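Ribosome-inactivating protein 3 (Zea mays, PDB 2PQG) belongs to the plant ribosome-inactivating proteins, a family with a mixed alpha-and-beta fold. Local coordinates at residues I36-E44 and A252-N261; K215-A226 and I238-I246. One frame throughout, in Å; residues are numbered along the deposited sequence.

Contact 1: I36-E44 and A252-N261; sequences IFQPVLPPE and AARIVALVKN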
loop_
_atom_site.group_PDB
_atom_site.type_symbol
_atom_site.label_atom_id
_atom_site.label_comp_id
_atom_site.label_asym_id
_atom_site.label_seq_id
_atom_site.Cartn_x
_atom_site.Cartn_y
_atom_site.Cartn_z
ATOM N N ILE A 36 0.720 21.091 13.192
ATOM C CA ILE A 36 0.820 19.749 12.635
ATOM C C ILE A 36 2.190 19.588 11.968
ATOM O O ILE A 36 2.432 20.136 10.891
ATOM C CB ILE A 36 -0.302 19.497 11.589
ATOM C CG1 ILE A 36 -1.670 19.705 12.240
ATOM C CG2 ILE A 36 -0.215 18.078 11.048
ATOM C CD1 ILE A 36 -2.858 19.374 11.337
ATOM N N PHE A 37 3.086 18.846 12.615
ATOM C CA PHE A 37 4.425 18.620 12.084
ATOM C C PHE A 37 4.408 18.049 10.666
ATOM O O PHE A 37 5.097 18.555 9.787
ATOM C CB PHE A 37 5.206 17.671 12.999
ATOM C CG PHE A 37 5.541 18.253 14.347
ATOM C CD1 PHE A 37 5.696 17.416 15.454
ATOM C CD2 PHE A 37 5.725 19.627 14.512
ATOM C CE1 PHE A 37 6.026 17.937 16.710
ATOM C CE2 PHE A 37 6.056 20.161 15.763
ATOM C CZ PHE A 37 6.206 19.312 16.864
ATOM N N GLN A 38 3.619 17.001 10.440
ATOM C CA GLN A 38 3.548 16.373 9.125
ATOM C C GLN A 38 2.760 17.157 8.091
ATOM O O GLN A 38 1.815 17.867 8.421
ATOM C CB GLN A 38 2.902 14.987 9.212
ATOM C CG GLN A 38 3.517 14.042 10.213
ATOM C CD GLN A 38 2.904 14.172 11.590
ATOM O OE1 GLN A 38 2.151 15.109 11.865
ATOM N NE2 GLN A 38 3.230 13.231 12.469
ATOM N N PRO A 39 3.156 17.046 6.816
ATOM C CA PRO A 39 2.456 17.739 5.738
ATOM C C PRO A 39 1.058 17.138 5.635
ATOM O O PRO A 39 0.874 15.945 5.882
ATOM C CB PRO A 39 3.303 17.408 4.515
ATOM C CG PRO A 39 4.668 17.377 5.071
ATOM C CD PRO A 39 4.488 16.605 6.363
ATOM N N VAL A 40 0.085 17.964 5.266
ATOM C CA VAL A 40 -1.298 17.524 5.128
ATOM C C VAL A 40 -1.602 17.268 3.654
ATOM O O VAL A 40 -1.466 18.171 2.819
ATOM C CB VAL A 40 -2.262 18.598 5.658
ATOM C CG1 VAL A 40 -3.678 18.049 5.709
ATOM C CG2 VAL A 40 -1.813 19.052 7.028
ATOM N N LEU A 41 -2.012 16.039 3.341
ATOM C CA LEU A 41 -2.322 15.651 1.969
ATOM C C LEU A 41 -3.523 16.407 1.413
ATOM O O LEU A 41 -4.300 16.993 2.165
ATOM C CB LEU A 41 -2.589 14.148 1.903
ATOM C CG LEU A 41 -1.397 13.267 2.267
ATOM C CD1 LEU A 41 -1.848 11.823 2.351
ATOM C CD2 LEU A 41 -0.298 13.423 1.243
ATOM N N PRO A 42 -3.683 16.413 0.076
ATOM C CA PRO A 42 -4.814 17.111 -0.545
ATOM C C PRO A 42 -6.134 16.553 -0.019
ATOM O O PRO A 42 -6.231 15.365 0.282
ATOM C CB PRO A 42 -4.624 16.813 -2.029
ATOM C CG PRO A 42 -3.134 16.632 -2.159
ATOM C CD PRO A 42 -2.799 15.823 -0.949
ATOM N N PRO A 43 -7.170 17.401 0.104
ATOM C CA PRO A 43 -8.467 16.925 0.601
ATOM C C PRO A 43 -9.050 15.841 -0.287
ATOM O O PRO A 43 -8.949 15.901 -1.514
ATOM C CB PRO A 43 -9.321 18.191 0.617
ATOM C CG PRO A 43 -8.714 19.022 -0.473
ATOM C CD PRO A 43 -7.238 18.833 -0.231
ATOM N N GLU A 44 -9.667 14.849 0.343
ATOM C CA GLU A 44 -10.249 13.742 -0.386
ATOM C C GLU A 44 -11.530 14.127 -1.110
ATOM O O GLU A 44 -12.305 14.949 -0.629
ATOM C CB GLU A 44 -10.510 12.580 0.571
ATOM C CG GLU A 44 -10.947 11.308 -0.129
ATOM C CD GLU A 44 -10.640 10.070 0.677
ATOM O OE1 GLU A 44 -9.484 9.947 1.143
ATOM O OE2 GLU A 44 -11.546 9.221 0.831
ATOM N N ALA A 252 3.886 10.663 17.869
ATOM C CA ALA A 252 3.158 10.574 16.619
ATOM C C ALA A 252 4.050 11.019 15.461
ATOM O O ALA A 252 3.920 10.514 14.345
ATOM C CB ALA A 252 1.904 11.435 16.682
ATOM N N ALA A 253 4.958 11.955 15.729
ATOM C CA ALA A 253 5.858 12.451 14.695
ATOM C C ALA A 253 6.904 11.401 14.317
ATOM O O ALA A 253 7.551 11.486 13.269
ATOM C CB ALA A 253 6.540 13.732 15.162
ATOM N N ARG A 254 7.073 10.398 15.161
ATOM C CA ARG A 254 8.039 9.330 14.899
ATOM C C ARG A 254 7.350 8.173 14.181
ATOM O O ARG A 254 7.988 7.168 13.841
ATOM C CB ARG A 254 8.579 8.791 16.215
ATOM C CG ARG A 254 9.773 9.513 16.775
ATOM C CD ARG A 254 10.922 8.553 17.056
ATOM N NE ARG A 254 11.523 8.028 15.830
ATOM C CZ ARG A 254 12.614 7.266 15.796
ATOM N NH1 ARG A 254 13.232 6.935 16.923
ATOM N NH2 ARG A 254 13.095 6.839 14.635
ATOM N N ILE A 255 6.067 8.342 13.891
ATOM C CA ILE A 255 5.242 7.287 13.345
ATOM C C ILE A 255 4.610 7.549 11.994
ATOM O O ILE A 255 4.732 6.737 11.082
ATOM C CB ILE A 255 4.141 6.989 14.402
ATOM C CG1 ILE A 255 4.752 6.343 15.654
ATOM C CG2 ILE A 255 3.041 6.133 13.832
ATOM C CD1 ILE A 255 3.752 6.108 16.770
ATOM N N VAL A 256 3.889 8.660 11.906
ATOM C CA VAL A 256 3.249 9.043 10.654
ATOM C C VAL A 256 4.059 10.153 9.998
ATOM O O VAL A 256 4.540 11.070 10.663
ATOM C CB VAL A 256 1.800 9.536 10.852
ATOM C CG1 VAL A 256 0.873 8.347 11.019
ATOM C CG2 VAL A 256 1.726 10.443 12.064
ATOM N N ALA A 257 4.217 10.055 8.683
ATOM C CA ALA A 257 4.977 11.039 7.922
ATOM C C ALA A 257 4.034 12.012 7.234
ATOM O O ALA A 257 4.320 13.200 7.153
ATOM C CB ALA A 257 5.865 10.336 6.890
ATOM N N LEU A 258 2.905 11.507 6.749
ATOM C CA LEU A 258 1.923 12.347 6.074
ATOM C C LEU A 258 0.521 12.088 6.625
ATOM O O LEU A 258 0.065 10.941 6.670
ATOM C CB LEU A 258 1.940 12.064 4.574
ATOM C CG LEU A 258 3.267 12.268 3.838
ATOM C CD1 LEU A 258 3.175 11.613 2.463
ATOM C CD2 LEU A 258 3.591 13.751 3.726
ATOM N N VAL A 259 -0.170 13.151 7.035
ATOM C CA VAL A 259 -1.509 12.983 7.579
ATOM C C VAL A 259 -2.626 13.281 6.608
ATOM O O VAL A 259 -2.505 14.113 5.709
ATOM C CB VAL A 259 -1.739 13.844 8.832
ATOM C CG1 VAL A 259 -0.756 13.450 9.907
ATOM C CG2 VAL A 259 -1.627 15.313 8.487
ATOM N N LYS A 260 -3.727 12.575 6.827
ATOM C CA LYS A 260 -4.932 12.700 6.034
ATOM C C LYS A 260 -5.634 14.020 6.374
ATOM O O LYS A 260 -5.921 14.308 7.547
ATOM C CB LYS A 260 -5.829 11.515 6.349
ATOM C CG LYS A 260 -7.030 11.366 5.466
ATOM C CD LYS A 260 -7.573 9.965 5.645
ATOM C CE LYS A 260 -8.826 9.736 4.839
ATOM N NZ LYS A 260 -9.356 11.020 4.320
ATOM N N ASN A 261 -5.890 14.816 5.337
ATOM C CA ASN A 261 -6.538 16.109 5.487
ATOM C C ASN A 261 -7.943 15.987 6.049
ATOM O O ASN A 261 -8.807 15.340 5.448
ATOM C CB ASN A 261 -6.627 16.823 4.139
ATOM C CG ASN A 261 -6.758 18.339 4.281
ATOM O OD1 ASN A 261 -7.368 18.850 5.231
ATOM N ND2 ASN A 261 -6.190 19.063 3.320
HETATM O O HOH W 1 -6.747 13.826 2.661
#
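Val-40 and Val-259 form a single parallel beta bridge, their CA atoms 5.2 Å apart, in which Val-259 N donates to Pro-39 O (3.2 Å) and Leu-41 N to Val-259 O (3.1 Å). One bridge does not make a sheet, and side-chain amides extend the pairing at both ends. At one end Gln-38 reaches back to the turn that follows Ala-252. Its chain bends sharply at chi2 (89°), which brings NE2 to Val-256 O at 3.1 Å; the acceptor lies close to the amide plane, but the donor stands 40° above the carbonyl plane, so the bond misses a lone pair. At the other end Asn-261 ND2 donates to Leu-41 O (3.0 Å), nearly in line with C=O, while the side chains of Asn-261 and Val-40 cross at about a right angle, Val-40 CG1 lying 3.4 Å from Asn-261 CG. A water accepts from Asn-261 N and donates to Pro-42 O, linking the two backbones. Beyond it, Glu-44 OE1 and Lys-260 NZ make a long, weak salt bridge of 3.4 Å. Apolar contacts fill the middle: Leu-258 CD2 meets Pro-39 CB, and Val-259 CG2 lies 4.0 Å from both Val-40 CG2 and Ile-36 CG2. Helix 15-27 packs on Pro-39, Leu-41 and Leu-258 through Val-26 and Ile-27, while helix 220-232 meets Ile-36 through Ala-231 and Val-256 through Ile-223.

Contact 2: K215-A226 and I238-I246; sequences KQVQKWDRISKA and IPDMQKLGI
Arg-222 reaches from helix 220-232 to Asp-240 in the short helix 239-242, which ends in a Schellman motif at Gly-245; the contact packs it and its closing turn against helix 220-232 and the end of helix 211-217. The evidence for a directed bond is that Arg-222 NH2 lies 3.1 Å from Asp-240 O, in the carbonyl plane and on a lone pair. The Asp-240 carboxylate is held differently. Its CG sits 3.3 Å above one face of the guanidinium, opposite the face on which Lys-219 CD lies, so that Arg-222 NE and Asp-240 OD1, 3.5 Å apart, form a salt bridge that probably rests on charge alone, with no N-H aimed at the oxygen. Asp-240 OD2 takes a weak bond from Lys-243 NZ. At the far end of the contact Gln-216 NE2 makes a weak, bent bond to Leu-244 O (3.3 Å, 127° at the hydrogen). In the closing turn Met-241 O accepts from Leu-244 N and Ile-246 N, which approach from opposite faces of its carbonyl plane, while Gly-245 N bonds to Gln-242 O. Ile-238 O, at the N-cap, likewise accepts from Met-241 N and Gln-242 N. Ser-224 OG donates to Trp-220 O (2.8 Å). Ala-226 CB meets Ile-238 CD1 at 3.5 Å. Bends at chi2 and chi3 turn the Met-241 chain toward helix 220-232, where its CE ends 3.4 Å from Ile-223 CA.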
loop_
_atom_site.group_PDB
_atom_site.type_symbol
_atom_site.label_atom_id
_atom_site.label_comp_id
_atom_site.label_asym_id
_atom_site.label_seq_id
_atom_site.Cartn_x
_atom_site.Cartn_y
_atom_site.Cartn_z
ATOM N N LYS A 215 -1.168 -2.428 13.855
ATOM C CA LYS A 215 -2.376 -1.820 14.394
ATOM C C LYS A 215 -2.426 -0.312 14.198
ATOM O O LYS A 215 -3.493 0.252 13.996
ATOM C CB LYS A 215 -2.525 -2.167 15.869
ATOM C CG LYS A 215 -3.355 -3.405 16.113
ATOM C CD LYS A 215 -2.893 -4.072 17.384
ATOM C CE LYS A 215 -3.917 -5.049 17.941
ATOM N NZ LYS A 215 -3.371 -5.729 19.164
ATOM N N GLN A 216 -1.275 0.342 14.258
ATOM C CA GLN A 216 -1.230 1.781 14.068
ATOM C C GLN A 216 -1.448 2.067 12.595
ATOM O O GLN A 216 -2.176 2.991 12.227
ATOM C CB GLN A 216 0.125 2.317 14.485
ATOM C CG GLN A 216 0.553 1.837 15.834
ATOM C CD GLN A 216 1.936 2.304 16.166
ATOM O OE1 GLN A 216 2.904 1.944 15.488
ATOM N NE2 GLN A 216 2.050 3.123 17.205
ATOM N N VAL A 217 -0.797 1.267 11.757
ATOM C CA VAL A 217 -0.916 1.413 10.316
ATOM C C VAL A 217 -2.383 1.380 9.904
ATOM O O VAL A 217 -2.821 2.159 9.047
ATOM C CB VAL A 217 -0.166 0.276 9.574
ATOM C CG1 VAL A 217 -0.590 0.229 8.115
ATOM C CG2 VAL A 217 1.324 0.502 9.666
ATOM N N GLN A 218 -3.135 0.476 10.520
ATOM C CA GLN A 218 -4.544 0.327 10.211
ATOM C C GLN A 218 -5.390 1.453 10.770
ATOM O O GLN A 218 -6.580 1.520 10.487
ATOM C CB GLN A 218 -5.065 -1.008 10.735
ATOM C CG GLN A 218 -4.558 -2.211 9.959
ATOM C CD GLN A 218 -5.289 -3.483 10.326
ATOM O OE1 GLN A 218 -4.901 -4.196 11.249
ATOM N NE2 GLN A 218 -6.369 -3.763 9.609
ATOM N N LYS A 219 -4.785 2.336 11.558
ATOM C CA LYS A 219 -5.526 3.452 12.142
ATOM C C LYS A 219 -5.036 4.797 11.624
ATOM O O LYS A 219 -5.170 5.823 12.293
ATOM C CB LYS A 219 -5.429 3.415 13.674
ATOM C CG LYS A 219 -6.294 2.351 14.328
ATOM C CD LYS A 219 -7.756 2.603 14.041
ATOM C CE LYS A 219 -8.649 1.594 14.743
ATOM N NZ LYS A 219 -8.544 0.221 14.184
ATOM N N TRP A 220 -4.476 4.787 10.418
ATOM C CA TRP A 220 -3.958 5.997 9.795
ATOM C C TRP A 220 -4.916 7.175 9.869
ATOM O O TRP A 220 -4.488 8.307 10.100
ATOM C CB TRP A 220 -3.640 5.736 8.327
ATOM C CG TRP A 220 -3.005 6.906 7.639
ATOM C CD1 TRP A 220 -1.805 7.477 7.949
ATOM C CD2 TRP A 220 -3.528 7.642 6.519
ATOM N NE1 TRP A 220 -1.537 8.511 7.084
ATOM C CE2 TRP A 220 -2.562 8.626 6.194
ATOM C CE3 TRP A 220 -4.684 7.538 5.743
ATOM C CZ2 TRP A 220 -2.756 9.540 5.139
ATOM C CZ3 TRP A 220 -4.865 8.450 4.690
ATOM C CH2 TRP A 220 -3.893 9.424 4.393
ATOM N N ASP A 221 -6.201 6.905 9.645
ATOM C CA ASP A 221 -7.231 7.944 9.668
ATOM C C ASP A 221 -7.385 8.506 11.044
ATOM O O ASP A 221 -7.574 9.707 11.232
ATOM C CB ASP A 221 -8.595 7.392 9.263
ATOM C CG ASP A 221 -8.684 7.080 7.794
ATOM O OD1 ASP A 221 -9.804 6.798 7.318
ATOM O OD2 ASP A 221 -7.635 7.111 7.117
ATOM N N ARG A 222 -7.326 7.608 12.009
ATOM C CA ARG A 222 -7.488 8.004 13.377
ATOM C C ARG A 222 -6.327 8.820 13.883
ATOM O O ARG A 222 -6.536 9.834 14.547
ATOM C CB ARG A 222 -7.696 6.790 14.256
ATOM C CG ARG A 222 -8.287 7.181 15.567
ATOM C CD ARG A 222 -9.072 6.052 16.136
ATOM N NE ARG A 222 -8.246 5.191 16.970
ATOM C CZ ARG A 222 -8.594 3.959 17.311
ATOM N NH1 ARG A 222 -9.748 3.466 16.871
ATOM N NH2 ARG A 222 -7.804 3.231 18.098
ATOM N N ILE A 223 -5.100 8.400 13.589
ATOM C CA ILE A 223 -3.988 9.199 14.067
ATOM C C ILE A 223 -3.867 10.485 13.247
ATOM O O ILE A 223 -3.206 11.433 13.662
ATOM C CB ILE A 223 -2.646 8.394 14.153
ATOM C CG1 ILE A 223 -1.502 9.222 13.583
ATOM C CG2 ILE A 223 -2.783 7.023 13.547
ATOM C CD1 ILE A 223 -0.383 9.392 14.565
ATOM N N SER A 224 -4.541 10.535 12.100
ATOM C CA SER A 224 -4.535 11.749 11.295
ATOM C C SER A 224 -5.484 12.728 11.977
ATOM O O SER A 224 -5.199 13.920 12.048
ATOM C CB SER A 224 -5.008 11.473 9.871
ATOM O OG SER A 224 -3.989 10.835 9.131
ATOM N N LYS A 225 -6.611 12.223 12.476
ATOM C CA LYS A 225 -7.580 13.065 13.178
ATOM C C LYS A 225 -6.939 13.616 14.454
ATOM O O LYS A 225 -7.099 14.792 14.785
ATOM C CB LYS A 225 -8.841 12.266 13.520
ATOM C CG LYS A 225 -9.651 11.865 12.292
ATOM C CD LYS A 225 -10.999 11.216 12.629
ATOM C CE LYS A 225 -11.837 11.098 11.363
ATOM N NZ LYS A 225 -13.256 10.746 11.622
ATOM N N ALA A 226 -6.206 12.764 15.163
ATOM C CA ALA A 226 -5.522 13.186 16.377
ATOM C C ALA A 226 -4.495 14.256 16.022
ATOM O O ALA A 226 -4.285 15.200 16.784
ATOM C CB ALA A 226 -4.831 11.998 17.042
ATOM N N ILE A 238 -5.377 11.262 24.314
ATOM C CA ILE A 238 -6.207 10.596 23.324
ATOM C C ILE A 238 -6.309 9.096 23.506
ATOM O O ILE A 238 -5.387 8.356 23.160
ATOM C CB ILE A 238 -5.659 10.903 21.918
ATOM C CG1 ILE A 238 -5.373 12.409 21.790
ATOM C CG2 ILE A 238 -6.642 10.462 20.846
ATOM C CD1 ILE A 238 -5.425 12.926 20.360
ATOM N N PRO A 239 -7.454 8.635 24.007
ATOM C CA PRO A 239 -7.689 7.208 24.243
ATOM C C PRO A 239 -7.322 6.363 23.040
ATOM O O PRO A 239 -6.487 5.464 23.134
ATOM C CB PRO A 239 -9.183 7.146 24.559
ATOM C CG PRO A 239 -9.747 8.281 23.762
ATOM C CD PRO A 239 -8.717 9.385 23.898
ATOM N N ASP A 240 -7.952 6.657 21.911
ATOM C CA ASP A 240 -7.698 5.925 20.677
ATOM C C ASP A 240 -6.208 5.897 20.342
ATOM O O ASP A 240 -5.745 5.004 19.633
ATOM C CB ASP A 240 -8.472 6.562 19.519
ATOM C CG ASP A 240 -9.961 6.323 19.612
ATOM O OD1 ASP A 240 -10.715 6.930 18.821
ATOM O OD2 ASP A 240 -10.378 5.520 20.469
ATOM N N MET A 241 -5.466 6.876 20.863
ATOM C CA MET A 241 -4.035 6.974 20.614
ATOM C C MET A 241 -3.192 6.180 21.606
ATOM O O MET A 241 -2.259 5.477 21.195
ATOM C CB MET A 241 -3.599 8.439 20.619
ATOM C CG MET A 241 -3.916 9.176 19.334
ATOM S SD MET A 241 -3.296 8.347 17.843
ATOM C CE MET A 241 -4.856 7.952 17.056
ATOM N N GLN A 242 -3.495 6.321 22.902
ATOM C CA GLN A 242 -2.764 5.595 23.939
ATOM C C GLN A 242 -3.132 4.129 23.811
ATOM O O GLN A 242 -2.374 3.240 24.204
ATOM C CB GLN A 242 -3.099 6.171 25.320
ATOM C CG GLN A 242 -4.559 6.428 25.546
ATOM C CD GLN A 242 -4.792 7.290 26.774
ATOM O OE1 GLN A 242 -5.905 7.350 27.304
ATOM N NE2 GLN A 242 -3.743 7.975 27.229
ATOM N N LYS A 243 -4.321 3.880 23.281
ATOM C CA LYS A 243 -4.777 2.528 22.982
ATOM C C LYS A 243 -3.676 1.929 22.044
ATOM O O LYS A 243 -3.313 0.759 22.134
ATOM C CB LYS A 243 -6.047 2.596 22.157
ATOM C CG LYS A 243 -6.952 1.391 22.261
ATOM C CD LYS A 243 -8.279 1.582 21.537
ATOM C CE LYS A 243 -9.154 2.633 22.224
ATOM N NZ LYS A 243 -10.568 2.563 21.760
ATOM N N LEU A 244 -3.138 2.749 21.140
ATOM C CA LEU A 244 -2.175 2.305 20.140
ATOM C C LEU A 244 -0.713 2.432 20.501
ATOM O O LEU A 244 0.163 2.119 19.686
ATOM C CB LEU A 244 -2.464 3.056 18.837
ATOM C CG LEU A 244 -3.785 2.749 18.107
ATOM C CD1 LEU A 244 -4.146 3.866 17.145
ATOM C CD2 LEU A 244 -3.647 1.419 17.370
ATOM N N GLY A 245 -0.461 2.886 21.719
ATOM C CA GLY A 245 0.903 3.082 22.158
ATOM C C GLY A 245 1.400 4.461 21.718
ATOM O O GLY A 245 2.601 4.638 21.498
ATOM N N ILE A 246 0.491 5.437 21.554
ATOM C CA ILE A 246 0.858 6.804 21.157
ATOM C C ILE A 246 0.179 7.731 22.149
ATOM O O ILE A 246 -1.051 7.682 22.357
ATOM C CB ILE A 246 0.488 7.084 19.713
ATOM C CG1 ILE A 246 0.852 5.855 18.869
ATOM C CG2 ILE A 246 1.295 8.291 19.244
ATOM C CD1 ILE A 246 0.405 5.984 17.434
#

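In the fold
Contact 2 is nested inside the much longer loop closed by contact 1: the chain runs from 36-44 through the five sheet strands that follow 2-7 and several helices to 215-226, then 238-246, and returns at 252-261. The two centres lie about 13 Å apart, on the same side of the chain's centre. They touch directly: Leu-258 O pairs with Trp-220 NE1 and Lys-260 N with Ser-224 OG, both at 2.9 Å and probably hydrogen bonds. Contact 1 therefore joins the chain's C-terminal end to an early loop, while contact 2 folds the short helix 239-242, which comes after 220-232, back onto it. Helix 220-232 touches both, Ile-223 meeting Val-256 and Met-241.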